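Side-chain contacts in hydrogen peroxide-inducible genes activator (Corynebacterium glutamicum, PDB 6G1D), which senses hydrogen peroxide as a LysR-type transcription factor and probably switches on the genes of the peroxide response: residues V176-A179 with S180-F184; L202-D205 with G206-L209; S208-D211 with Q212-L216; L237-V240 with M241-V245; C262-P265 with G266-T269. The protein carries 1 engineered substitution. One frame throughout, in Å; residues are numbered along the deposited sequence.

Contact 1: residues V176-A179 with S180-F184; sequences VVTA and SDHPF
Thr178 and His182 meet across a type I beta turn, Ala179 to His182, that ends strand 164-179. The two side chains cross at about a right angle. His182 can be followed outward. Its CB lies 3.6 Å from Thr178 CB and is also close to Ala179 O. CG comes next, 3.9 Å from Thr178 CB. A chi1 of -177° sets CG anti to the backbone N and carries the ring past the threonine. The ring nitrogen ND1 then comes 3.8 Å from the methyl CG2 of Thr178. That methyl approaches the ring obliquely. Pro183 CD lies 3.4 Å above one face of the ring, toward its rim. Phe184 CB sits at the edge, in the ring plane.

The strand side is held by backbone pairing of Thr178 with Ala268 of strand 267-287. Beyond the turn, Leu198 packs against both His182 and Phe184. Asp181 bends back over the turn, and its OD1 comes 3.6 Å from Ala179 CB. The carbonyl of Ala179 takes two hydrogen bonds, from His182 N at 3.1 Å and from Thr178 OG1 at 3.0 Å. The two donors reach Ala179 O from opposite faces of its carbonyl plane.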
loop_
_atom_site.group_PDB
_atom_site.type_symbol
_atom_site.label_atom_id
_atom_site.label_comp_id
_atom_site.label_asym_id
_atom_site.label_seq_id
_atom_site.Cartn_x
_atom_site.Cartn_y
_atom_site.Cartn_z
ATOM N N VAL B 176 -19.783 -12.727 -24.297
ATOM C CA VAL B 176 -19.850 -11.266 -24.421
ATOM C C VAL B 176 -21.050 -10.763 -23.646
ATOM O O VAL B 176 -22.140 -11.299 -23.770
ATOM C CB VAL B 176 -19.960 -10.841 -25.891
ATOM C CG1 VAL B 176 -19.985 -9.321 -26.017
ATOM C CG2 VAL B 176 -18.822 -11.429 -26.719
ATOM N N VAL B 177 -20.862 -9.734 -22.852
ATOM C CA VAL B 177 -21.913 -9.166 -22.039
ATOM C C VAL B 177 -22.065 -7.695 -22.417
ATOM O O VAL B 177 -21.092 -6.943 -22.440
ATOM C CB VAL B 177 -21.589 -9.274 -20.525
ATOM C CG1 VAL B 177 -22.731 -8.703 -19.680
ATOM C CG2 VAL B 177 -21.330 -10.730 -20.175
ATOM N N THR B 178 -23.297 -7.285 -22.692
ATOM C CA THR B 178 -23.606 -5.930 -23.166
ATOM C C THR B 178 -24.814 -5.406 -22.424
ATOM O O THR B 178 -25.515 -6.168 -21.749
ATOM C CB THR B 178 -23.965 -5.951 -24.653
ATOM O OG1 THR B 178 -25.222 -6.632 -24.874
ATOM C CG2 THR B 178 -22.865 -6.660 -25.460
ATOM N N ALA B 179 -25.082 -4.105 -22.565
ATOM C CA ALA B 179 -26.348 -3.565 -22.133
ATOM C C ALA B 179 -27.469 -4.223 -22.944
ATOM O O ALA B 179 -27.289 -4.648 -24.093
ATOM C CB ALA B 179 -26.395 -2.052 -22.313
ATOM N N SER B 180 -28.624 -4.331 -22.324
ATOM C CA SER B 180 -29.845 -4.843 -22.980
ATOM C C SER B 180 -30.151 -4.253 -24.358
ATOM O O SER B 180 -30.568 -4.972 -25.259
ATOM C CB SER B 180 -31.041 -4.547 -22.090
ATOM O OG SER B 180 -30.954 -5.405 -20.990
ATOM N N ASP B 181 -29.956 -2.956 -24.506
ATOM C CA ASP B 181 -30.261 -2.278 -25.784
ATOM C C ASP B 181 -29.103 -2.282 -26.827
ATOM O O ASP B 181 -29.230 -1.715 -27.876
ATOM C CB ASP B 181 -30.754 -0.851 -25.511
ATOM C CG ASP B 181 -29.678 0.066 -24.947
ATOM O OD1 ASP B 181 -28.551 -0.386 -24.683
ATOM O OD2 ASP B 181 -29.956 1.253 -24.681
ATOM N N HIS B 182 -27.997 -2.965 -26.548
ATOM C CA HIS B 182 -26.888 -3.010 -27.471
ATOM C C HIS B 182 -27.252 -3.845 -28.675
ATOM O O HIS B 182 -27.993 -4.818 -28.580
ATOM C CB HIS B 182 -25.628 -3.541 -26.773
ATOM C CG HIS B 182 -24.401 -3.554 -27.636
ATOM N ND1 HIS B 182 -24.012 -4.618 -28.415
ATOM C CD2 HIS B 182 -23.463 -2.593 -27.808
ATOM C CE1 HIS B 182 -22.888 -4.303 -29.037
ATOM N NE2 HIS B 182 -22.544 -3.076 -28.698
ATOM N N PRO B 183 -26.738 -3.457 -29.861
ATOM C CA PRO B 183 -27.132 -4.232 -31.062
ATOM C C PRO B 183 -26.722 -5.717 -31.139
ATOM O O PRO B 183 -27.320 -6.488 -31.868
ATOM C CB PRO B 183 -26.496 -3.422 -32.203
ATOM C CG PRO B 183 -25.463 -2.521 -31.545
ATOM C CD PRO B 183 -26.077 -2.192 -30.214
ATOM N N PHE B 184 -25.672 -6.101 -30.439
ATOM C CA PHE B 184 -25.258 -7.508 -30.322
ATOM C C PHE B 184 -26.061 -8.343 -29.334
ATOM O O PHE B 184 -25.914 -9.540 -29.368
ATOM C CB PHE B 184 -23.772 -7.653 -29.974
ATOM C CG PHE B 184 -22.817 -7.067 -30.988
ATOM C CD1 PHE B 184 -23.228 -6.700 -32.283
ATOM C CD2 PHE B 184 -21.471 -6.951 -30.667
ATOM C CE1 PHE B 184 -22.329 -6.193 -33.192
ATOM C CE2 PHE B 184 -20.567 -6.464 -31.605
ATOM C CZ PHE B 184 -21.015 -6.037 -32.845
#

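Contact 2: residues L202-D205 with G206-L209; sequences LLDD and GHSL. Engineered in segment 206-209: Ser208 (natural residue Cys). With SO4 (sulfate ion), chain M.
Asp204 to His207 form a type I beta turn, closed by the hydrogen bond from His207 N to Asp204 O at 3.2 Å, and His207 is the N-cap of helix 208-219. The Asp204 side chain adds an Asx turn. Its OD2 accepts from Gly206 N at 3.1 Å, on the anti side and 31° out of the carboxylate plane. A chi1 of 64° places CG between the backbone N and the carbonyl carbon, which brings OD2 to that N-H. The other oxygen, OD1, forms a salt bridge with Arg233. The same OD1 lies 3.6 Å from His207 CD2, with carboxylate and ring turned 69° against each other.

Leu203 crosses the histidine at about a right angle. Its CD1 makes a CH-pi contact over one ring face, 4.0 Å from the centroid. Asp204 O lies at the ring edge, in plane. CD1 also reaches Leu209 CD2 at 4.3 Å.

A sulfate ion, probably from the crystallisation liquor, sits at the helix start. Ser208 N donates to its O2 at 3.0 Å, and Leu209 N to O3 at 2.7 Å. His207 ND1 points to O4, but the modelled distance is too short to be trusted. Ser208 is engineered in place of a cysteine, probably the peroxidatic one. The N-H groups that open a helix suit an anion, and the helix dipole would probably add to that pull.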
loop_
_atom_site.group_PDB
_atom_site.type_symbol
_atom_site.label_atom_id
_atom_site.label_comp_id
_atom_site.label_asym_id
_atom_site.label_seq_id
_atom_site.Cartn_x
_atom_site.Cartn_y
_atom_site.Cartn_z
ATOM N N LEU B 202 -12.564 -3.418 -19.074
ATOM C CA LEU B 202 -11.738 -4.527 -18.600
ATOM C C LEU B 202 -11.345 -4.275 -17.153
ATOM O O LEU B 202 -11.302 -3.132 -16.660
ATOM C CB LEU B 202 -10.478 -4.669 -19.454
ATOM C CG LEU B 202 -10.712 -4.853 -20.975
ATOM C CD1 LEU B 202 -9.415 -4.912 -21.754
ATOM C CD2 LEU B 202 -11.512 -6.121 -21.233
ATOM N N LEU B 203 -11.056 -5.375 -16.464
ATOM C CA LEU B 203 -10.415 -5.304 -15.180
ATOM C C LEU B 203 -9.000 -4.717 -15.433
ATOM O O LEU B 203 -8.511 -4.753 -16.579
ATOM C CB LEU B 203 -10.327 -6.698 -14.601
ATOM C CG LEU B 203 -11.637 -7.398 -14.264
ATOM C CD1 LEU B 203 -11.348 -8.831 -13.804
ATOM C CD2 LEU B 203 -12.449 -6.572 -13.263
ATOM N N ASP B 204 -8.359 -4.180 -14.407
ATOM C CA ASP B 204 -7.002 -3.607 -14.573
ATOM C C ASP B 204 -5.975 -4.700 -14.926
ATOM O O ASP B 204 -6.292 -5.895 -14.907
ATOM C CB ASP B 204 -6.559 -2.810 -13.339
ATOM C CG ASP B 204 -6.435 -3.671 -12.117
ATOM O OD1 ASP B 204 -7.453 -3.745 -11.407
ATOM O OD2 ASP B 204 -5.394 -4.347 -11.919
ATOM N N ASP B 205 -4.756 -4.268 -15.248
ATOM C CA ASP B 205 -3.656 -5.120 -15.739
ATOM C C ASP B 205 -3.208 -6.263 -14.806
ATOM O O ASP B 205 -2.539 -7.181 -15.257
ATOM C CB ASP B 205 -2.379 -4.234 -15.969
ATOM C CG ASP B 205 -2.540 -3.222 -17.052
ATOM O OD1 ASP B 205 -3.665 -2.919 -17.478
ATOM O OD2 ASP B 205 -1.496 -2.720 -17.531
ATOM N N GLY B 206 -3.526 -6.186 -13.516
ATOM C CA GLY B 206 -3.205 -7.258 -12.583
ATOM C C GLY B 206 -4.015 -8.555 -12.747
ATOM O O GLY B 206 -3.653 -9.584 -12.171
ATOM N N HIS B 207 -5.094 -8.521 -13.530
ATOM C CA HIS B 207 -5.985 -9.671 -13.696
ATOM C C HIS B 207 -5.656 -10.383 -14.992
ATOM O O HIS B 207 -5.543 -9.749 -16.046
ATOM C CB HIS B 207 -7.436 -9.183 -13.697
ATOM C CG HIS B 207 -7.853 -8.569 -12.400
ATOM N ND1 HIS B 207 -8.459 -9.285 -11.377
ATOM C CD2 HIS B 207 -7.716 -7.303 -11.940
ATOM C CE1 HIS B 207 -8.725 -8.466 -10.369
ATOM N NE2 HIS B 207 -8.273 -7.265 -10.678
ATOM N N SER B 208 -5.500 -11.697 -14.942
ATOM C CA SER B 208 -5.240 -12.485 -16.171
ATOM C C SER B 208 -6.379 -12.373 -17.228
ATOM O O SER B 208 -6.131 -12.490 -18.434
ATOM C CB SER B 208 -4.992 -13.970 -15.835
ATOM O OG SER B 208 -6.143 -14.564 -15.232
ATOM N N LEU B 209 -7.605 -12.132 -16.779
ATOM C CA LEU B 209 -8.716 -11.930 -17.705
ATOM C C LEU B 209 -8.502 -10.687 -18.600
ATOM O O LEU B 209 -8.847 -10.711 -19.786
ATOM C CB LEU B 209 -10.057 -11.811 -16.959
ATOM C CG LEU B 209 -11.303 -11.738 -17.836
ATOM C CD1 LEU B 209 -11.415 -12.972 -18.711
ATOM C CD2 LEU B 209 -12.552 -11.553 -16.961
HETATM S S SO4 M . -7.878 -12.918 -12.649
HETATM O O1 SO4 M . -8.939 -14.150 -12.295
HETATM O O2 SO4 M . -6.204 -13.211 -12.498
HETATM O O3 SO4 M . -8.322 -12.531 -14.209
HETATM O O4 SO4 M . -8.271 -11.767 -11.584
#

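Contact 3: residues S208-D211 with Q212-L216; sequences SLHD and QIVDL. Engineered in segment 208-211: Ser208 (natural residue Cys). With SO4 (sulfate ion), chain M.
Ser208 and Gln212 are joined through one water. It donates to Gln212 OE1 at 2.6 Å and is hydrogen-bonded to Ser208 OG at 2.9 Å. The hydroxyl belongs to an engineered serine and also makes weak contacts with the sulfate ion. A chi1 of -69° turns Gln212 back over the preceding turn, with its CG 3.2 Å from Ser208 O. The chain runs extended from there and carries the amide on. Its OE1 comes 3.9 Å from Leu209 CD1, and the two side chains cross at about a right angle.

These residues open helix 208-219. The backbone is regular alpha helix: Gln212, Ile213, Val214 and Asp215 each donate to the carbonyl four residues earlier. The bond from Ile213 N to Leu209 O is the straightest of the four, at 168°.

His210 forms a polar pair and an apolar one. Its ND1 donates to Asp211 OD1 at 3.2 Å. The oxygen lies in the ring plane, while ND1 meets OD1 from above the carboxylate plane. This bond restrains the turn of the imidazole. Val214 CG2 then sits over one ring face, 4.1 Å from the centroid, in a CH-pi contact.

On the inner side, Leu209 CG lies 4.0 Å from Ile213 CD1. This contact is less certain, because Ile213 has two conformers. The helix lies against the sheet. Leu209, Gln212 and Leu216 pack on Phe174 of strand 164-179. Ile213 and Leu216 touch Leu252 of strand 251-254, and Leu209 touches Pro254. Arg280 of strand 267-287 packs against Gln212.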
loop_
_atom_site.group_PDB
_atom_site.type_symbol
_atom_site.label_atom_id
_atom_site.label_comp_id
_atom_site.label_asym_id
_atom_site.label_seq_id
_atom_site.Cartn_x
_atom_site.Cartn_y
_atom_site.Cartn_z
ATOM N N SER B 208 -5.500 -11.697 -14.942
ATOM C CA SER B 208 -5.240 -12.485 -16.171
ATOM C C SER B 208 -6.379 -12.373 -17.228
ATOM O O SER B 208 -6.131 -12.490 -18.434
ATOM C CB SER B 208 -4.992 -13.970 -15.835
ATOM O OG SER B 208 -6.143 -14.564 -15.232
ATOM N N LEU B 209 -7.605 -12.132 -16.779
ATOM C CA LEU B 209 -8.716 -11.930 -17.705
ATOM C C LEU B 209 -8.502 -10.687 -18.600
ATOM O O LEU B 209 -8.847 -10.711 -19.786
ATOM C CB LEU B 209 -10.057 -11.811 -16.959
ATOM C CG LEU B 209 -11.303 -11.738 -17.836
ATOM C CD1 LEU B 209 -11.415 -12.972 -18.711
ATOM C CD2 LEU B 209 -12.552 -11.553 -16.961
ATOM N N HIS B 210 -7.977 -9.603 -18.039
ATOM C CA HIS B 210 -7.552 -8.448 -18.849
ATOM C C HIS B 210 -6.673 -8.887 -20.031
ATOM O O HIS B 210 -7.009 -8.662 -21.194
ATOM C CB HIS B 210 -6.757 -7.445 -17.981
ATOM C CG HIS B 210 -6.198 -6.281 -18.739
ATOM N ND1 HIS B 210 -4.962 -6.326 -19.358
ATOM C CD2 HIS B 210 -6.746 -5.095 -19.084
ATOM C CE1 HIS B 210 -4.747 -5.186 -19.986
ATOM N NE2 HIS B 210 -5.819 -4.429 -19.850
ATOM N N ASP B 211 -5.569 -9.552 -19.709
ATOM C CA ASP B 211 -4.581 -9.967 -20.699
ATOM C C ASP B 211 -5.177 -10.910 -21.730
ATOM O O ASP B 211 -4.836 -10.850 -22.898
ATOM C CB ASP B 211 -3.382 -10.663 -20.030
ATOM C CG ASP B 211 -2.720 -9.802 -18.924
ATOM O OD1 ASP B 211 -2.712 -8.553 -19.052
ATOM O OD2 ASP B 211 -2.200 -10.388 -17.932
ATOM N N GLN B 212 -6.068 -11.793 -21.295
ATOM C CA GLN B 212 -6.683 -12.735 -22.218
ATOM C C GLN B 212 -7.607 -12.065 -23.234
ATOM O O GLN B 212 -7.628 -12.475 -24.406
ATOM C CB GLN B 212 -7.417 -13.827 -21.449
ATOM C CG GLN B 212 -6.460 -14.759 -20.714
ATOM C CD GLN B 212 -7.084 -15.451 -19.523
ATOM O OE1 GLN B 212 -8.264 -15.246 -19.219
ATOM N NE2 GLN B 212 -6.297 -16.265 -18.832
ATOM N N ILE B 213 -8.376 -11.115 -22.736
ATOM C CA ILE B 213 -9.206 -10.287 -23.649
ATOM C C ILE B 213 -8.394 -9.376 -24.729
ATOM O O ILE B 213 -8.533 -9.286 -25.996
ATOM C CB ILE B 213 -10.233 -9.443 -22.892
ATOM C CG1 ILE B 213 -11.117 -10.346 -22.046
ATOM C CG2 ILE B 213 -11.080 -8.640 -23.856
ATOM C CD1 ILE B 213 -12.009 -9.595 -21.097
ATOM N N VAL B 214 -7.313 -8.850 -24.139
ATOM C CA VAL B 214 -6.381 -8.129 -25.007
ATOM C C VAL B 214 -5.803 -9.049 -26.072
ATOM O O VAL B 214 -5.748 -8.655 -27.221
ATOM C CB VAL B 214 -5.261 -7.440 -24.193
ATOM C CG1 VAL B 214 -4.084 -6.983 -25.079
ATOM C CG2 VAL B 214 -5.860 -6.270 -23.391
ATOM N N ASP B 215 -5.415 -10.277 -25.727
ATOM C CA ASP B 215 -4.870 -11.222 -26.725
ATOM C C ASP B 215 -5.893 -11.617 -27.783
ATOM O O ASP B 215 -5.535 -11.861 -28.952
ATOM C CB ASP B 215 -4.325 -12.499 -26.070
ATOM C CG ASP B 215 -3.610 -13.408 -27.075
ATOM O OD1 ASP B 215 -3.987 -14.605 -27.264
ATOM O OD2 ASP B 215 -2.679 -12.877 -27.719
ATOM N N LEU B 216 -7.162 -11.702 -27.375
ATOM C CA LEU B 216 -8.230 -12.004 -28.300
ATOM C C LEU B 216 -8.349 -10.896 -29.355
ATOM O O LEU B 216 -8.519 -11.175 -30.551
ATOM C CB LEU B 216 -9.539 -12.145 -27.536
ATOM C CG LEU B 216 -10.670 -13.036 -27.944
ATOM C CD1 LEU B 216 -10.131 -14.382 -28.397
ATOM C CD2 LEU B 216 -11.560 -13.200 -26.711
HETATM S S SO4 M . -7.878 -12.918 -12.649
HETATM O O1 SO4 M . -8.939 -14.150 -12.295
HETATM O O2 SO4 M . -6.204 -13.211 -12.498
HETATM O O3 SO4 M . -8.322 -12.531 -14.209
HETATM O O4 SO4 M . -8.271 -11.767 -11.584
HETATM O O HOH W 1 -8.440 -15.656 -16.647
#

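Contact 4: residues L237-V240 with M241-V245; sequences LTTV and MQLVV
Val240 and Met241 carry the tight part of this contact, on the sheet-facing side of helix 237-245. The methionine chain is bent at chi2 (-58°) and again at chi3. The bends fold it back along the helix, so that its methyl CE lies 4.1 Å from Val240 CG1. Met241 CG also sits on the preceding turn, 3.3 Å from Leu237 O. One turn on, Val240 CG1 is 4.3 Å from Val244 CG2. Val244 CG2 also stands 3.4 Å from Val240 O. Beyond the helix, Met241 touches Thr251 and Val253 of strand 251-254, and Val244 packs on Leu267.

On the other side, side chain meets side chain more loosely. Thr239 CG2 and Leu243 CD1 approach only to 4.4 Å. The Gln242 stem still rests on the backbone: a chi1 of -48° lays its CG 3.3 Å from Thr238 O. The bend at chi2 then turns the amide to partners elsewhere. OE1 accepts from Arg264 NH1, and NE2 donates to Pro112 O of the third subunit. Thr239 OG1 is hydrogen-bonded to Glu135 of the third subunit. Leu115 of that subunit packs on Leu243. A second protein chain therefore covers much of this looser side.

The backbone makes the usual alpha-helical bonds. Met241 N donates to Leu237 O, and Val244 N to Val240 O, both at 2.9 Å. A helix that packs one side on its own sheet and offers the other to a second subunit is consistent with the side-by-side dimers of LysR-type regulatory domains, which have the periplasmic-binding-protein fold.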
loop_
_atom_site.group_PDB
_atom_site.type_symbol
_atom_site.label_atom_id
_atom_site.label_comp_id
_atom_site.label_asym_id
_atom_site.label_seq_id
_atom_site.Cartn_x
_atom_site.Cartn_y
_atom_site.Cartn_z
ATOM N N LEU B 237 -15.529 -7.861 -11.424
ATOM C CA LEU B 237 -16.548 -8.079 -12.431
ATOM C C LEU B 237 -17.898 -7.504 -12.052
ATOM O O LEU B 237 -18.577 -7.014 -12.935
ATOM C CB LEU B 237 -16.682 -9.553 -12.767
ATOM C CG LEU B 237 -15.552 -10.182 -13.531
ATOM C CD1 LEU B 237 -15.851 -11.629 -13.859
ATOM C CD2 LEU B 237 -15.326 -9.434 -14.838
ATOM N N THR B 238 -18.268 -7.494 -10.767
ATOM C CA THR B 238 -19.576 -6.941 -10.396
ATOM C C THR B 238 -19.615 -5.436 -10.669
ATOM O O THR B 238 -20.634 -4.923 -11.128
ATOM C CB THR B 238 -19.963 -7.268 -8.925
ATOM O OG1 THR B 238 -19.931 -8.681 -8.730
ATOM C CG2 THR B 238 -21.353 -6.741 -8.538
ATOM N N THR B 239 -18.513 -4.724 -10.415
ATOM C CA THR B 239 -18.435 -3.299 -10.773
ATOM C C THR B 239 -18.509 -3.107 -12.282
ATOM O O THR B 239 -19.217 -2.237 -12.750
ATOM C CB THR B 239 -17.184 -2.639 -10.186
ATOM O OG1 THR B 239 -17.298 -2.672 -8.767
ATOM C CG2 THR B 239 -17.035 -1.200 -10.651
ATOM N N VAL B 240 -17.836 -3.954 -13.040
ATOM C CA VAL B 240 -17.883 -3.854 -14.494
ATOM C C VAL B 240 -19.350 -4.040 -14.973
ATOM O O VAL B 240 -19.801 -3.285 -15.830
ATOM C CB VAL B 240 -16.937 -4.870 -15.173
ATOM C CG1 VAL B 240 -17.092 -4.921 -16.692
ATOM C CG2 VAL B 240 -15.486 -4.481 -14.827
ATOM N N MET B 241 -20.080 -4.987 -14.394
ATOM C CA MET B 241 -21.464 -5.243 -14.790
ATOM C C MET B 241 -22.339 -4.017 -14.556
ATOM O O MET B 241 -23.168 -3.710 -15.391
ATOM C CB MET B 241 -22.054 -6.440 -14.042
ATOM C CG MET B 241 -21.415 -7.787 -14.367
ATOM S SD MET B 241 -21.435 -8.345 -16.083
ATOM C CE MET B 241 -19.754 -8.076 -16.529
ATOM N N GLN B 242 -22.122 -3.280 -13.473
ATOM C CA GLN B 242 -22.872 -2.055 -13.231
ATOM C C GLN B 242 -22.570 -1.000 -14.297
ATOM O O GLN B 242 -23.458 -0.246 -14.718
ATOM C CB GLN B 242 -22.603 -1.460 -11.837
ATOM C CG GLN B 242 -22.664 -2.386 -10.627
ATOM C CD GLN B 242 -24.049 -3.054 -10.440
ATOM O OE1 GLN B 242 -24.663 -3.502 -11.400
ATOM N NE2 GLN B 242 -24.549 -3.089 -9.207
ATOM N N LEU B 243 -21.319 -0.938 -14.727
ATOM C CA LEU B 243 -20.914 0.014 -15.793
ATOM C C LEU B 243 -21.564 -0.388 -17.106
ATOM O O LEU B 243 -21.997 0.477 -17.856
ATOM C CB LEU B 243 -19.374 0.113 -15.926
ATOM C CG LEU B 243 -18.697 0.527 -14.616
ATOM C CD1 LEU B 243 -17.188 0.494 -14.729
ATOM C CD2 LEU B 243 -19.099 1.915 -14.144
ATOM N N VAL B 244 -21.637 -1.697 -17.373
ATOM C CA VAL B 244 -22.256 -2.204 -18.595
ATOM C C VAL B 244 -23.748 -1.881 -18.590
ATOM O O VAL B 244 -24.276 -1.408 -19.606
ATOM C CB VAL B 244 -22.024 -3.716 -18.786
ATOM C CG1 VAL B 244 -22.856 -4.240 -19.953
ATOM C CG2 VAL B 244 -20.560 -4.030 -19.026
ATOM N N VAL B 245 -24.424 -2.096 -17.456
ATOM C CA VAL B 245 -25.869 -1.777 -17.340
ATOM C C VAL B 245 -26.104 -0.305 -17.613
ATOM O O VAL B 245 -27.033 0.071 -18.284
ATOM C CB VAL B 245 -26.419 -2.137 -15.934
ATOM C CG1 VAL B 245 -27.803 -1.559 -15.690
ATOM C CG2 VAL B 245 -26.451 -3.634 -15.735
#

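Contact 5: residues C262-P265 with G266-T269; sequences CTRP and GLAT
The guanidinium of Arg264 is the flat group here, and the methyl CD1 of Leu267 comes at it obliquely. Trp260 of the third subunit also packs on the Arg264 side chain. The closest touching is on the stem, where Arg264 CG lies 3.7 Å from Leu267 CD1. Arg264 CD follows, 4.1 Å from the same Leu267 CD1. The two side chains cross at a slant. A chi3 of 76° bends the arginine chain at the CG-CD bond. At its polar end, NH1 is hydrogen-bonded to Gln242 OE1 of helix 237-245, and NH2 forms a salt bridge with Glu261 of helix 258-261.

Leu267 CD1 also lies 3.8 Å from Cys262 CA, so the leucine fills the inside of the bend. The backbone makes a type II beta turn from Arg264 to Leu267, leading into strand 267-287. Gly266 takes the third position, with a positive phi of 97°.

No direct hydrogen bond joins the two segments. A water bridges them instead. It donates to Cys262 O at 3.0 Å and, weakly, to Leu267 O at 3.3 Å. The contact thus rests on apolar packing and a water bridge that is weak on one side, while the arginine charge is paired with Glu261.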
loop_
_atom_site.group_PDB
_atom_site.type_symbol
_atom_site.label_atom_id
_atom_site.label_comp_id
_atom_site.label_asym_id
_atom_site.label_seq_id
_atom_site.Cartn_x
_atom_site.Cartn_y
_atom_site.Cartn_z
ATOM N N CYS B 262 -24.396 -12.060 -14.514
ATOM C CA CYS B 262 -25.037 -11.700 -15.791
ATOM C C CYS B 262 -26.538 -11.822 -15.851
ATOM O O CYS B 262 -27.089 -11.669 -16.928
ATOM C CB CYS B 262 -24.496 -12.559 -16.924
ATOM S SG CYS B 262 -22.741 -12.465 -17.060
ATOM N N THR B 263 -27.185 -12.093 -14.717
ATOM C CA THR B 263 -28.644 -12.206 -14.653
ATOM C C THR B 263 -29.302 -10.956 -14.101
ATOM O O THR B 263 -30.529 -10.861 -14.129
ATOM C CB THR B 263 -29.081 -13.396 -13.785
ATOM O OG1 THR B 263 -28.637 -13.198 -12.443
ATOM C CG2 THR B 263 -28.485 -14.690 -14.346
ATOM N N ARG B 264 -28.510 -9.979 -13.625
ATOM C CA ARG B 264 -29.114 -8.747 -13.122
ATOM C C ARG B 264 -29.854 -8.016 -14.253
ATOM O O ARG B 264 -29.530 -8.230 -15.420
ATOM C CB ARG B 264 -28.083 -7.861 -12.457
ATOM C CG ARG B 264 -27.105 -7.234 -13.401
ATOM C CD ARG B 264 -25.945 -6.588 -12.649
ATOM N NE ARG B 264 -25.023 -7.600 -12.178
ATOM C CZ ARG B 264 -24.092 -7.428 -11.248
ATOM N NH1 ARG B 264 -23.909 -6.237 -10.670
ATOM N NH2 ARG B 264 -23.308 -8.454 -10.912
ATOM N N PRO B 265 -30.862 -7.201 -13.910
ATOM C CA PRO B 265 -31.634 -6.507 -14.961
ATOM C C PRO B 265 -30.758 -5.513 -15.736
ATOM O O PRO B 265 -29.859 -4.893 -15.134
ATOM C CB PRO B 265 -32.690 -5.714 -14.164
ATOM C CG PRO B 265 -32.725 -6.331 -12.796
ATOM C CD PRO B 265 -31.340 -6.838 -12.557
ATOM N N GLY B 266 -30.973 -5.427 -17.045
ATOM C CA GLY B 266 -30.256 -4.497 -17.899
ATOM C C GLY B 266 -29.057 -5.034 -18.651
ATOM O O GLY B 266 -28.367 -4.241 -19.333
ATOM N N LEU B 267 -28.799 -6.346 -18.545
ATOM C CA LEU B 267 -27.718 -6.988 -19.281
ATOM C C LEU B 267 -28.250 -7.905 -20.347
ATOM O O LEU B 267 -29.314 -8.458 -20.189
ATOM C CB LEU B 267 -26.837 -7.791 -18.341
ATOM C CG LEU B 267 -26.059 -6.991 -17.305
ATOM C CD1 LEU B 267 -25.206 -7.920 -16.471
ATOM C CD2 LEU B 267 -25.153 -5.985 -17.966
ATOM N N ALA B 268 -27.499 -8.069 -21.431
ATOM C CA ALA B 268 -27.731 -9.133 -22.391
ATOM C C ALA B 268 -26.403 -9.762 -22.730
ATOM O O ALA B 268 -25.361 -9.235 -22.341
ATOM C CB ALA B 268 -28.402 -8.606 -23.632
ATOM N N THR B 269 -26.428 -10.888 -23.427
ATOM C CA THR B 269 -25.226 -11.617 -23.785
ATOM C C THR B 269 -25.198 -11.938 -25.259
ATOM O O THR B 269 -26.222 -11.933 -25.921
ATOM C CB THR B 269 -25.136 -12.970 -23.015
ATOM O OG1 THR B 269 -26.307 -13.751 -23.268
ATOM C CG2 THR B 269 -24.964 -12.740 -21.509
HETATM O O HOH W 2 -28.186 -11.569 -19.733
#

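All five contacts lie in the LysR regulatory domain. Contacts 2 and 3 share Ser208 and Leu209 and both touch the sulfate, beside the position of the replaced cysteine. Contact 1 lies at the end of strand 164-179, and contact 5 at the start of its neighbour 267-287. Ser180 N lies 3.0 Å from Gly266 O, a probable hydrogen bond. Contact 4 lies between the two groups. Val244 CG1 reaches Ala179 N of contact 1 at 3.4 Å. Toward the sulfate end, Leu237 CD2 is 4.1 Å from Leu209 CD2. Contacts 1 and 5 are remote from that site: each has its centre about 21 Å from the centre of contact 2.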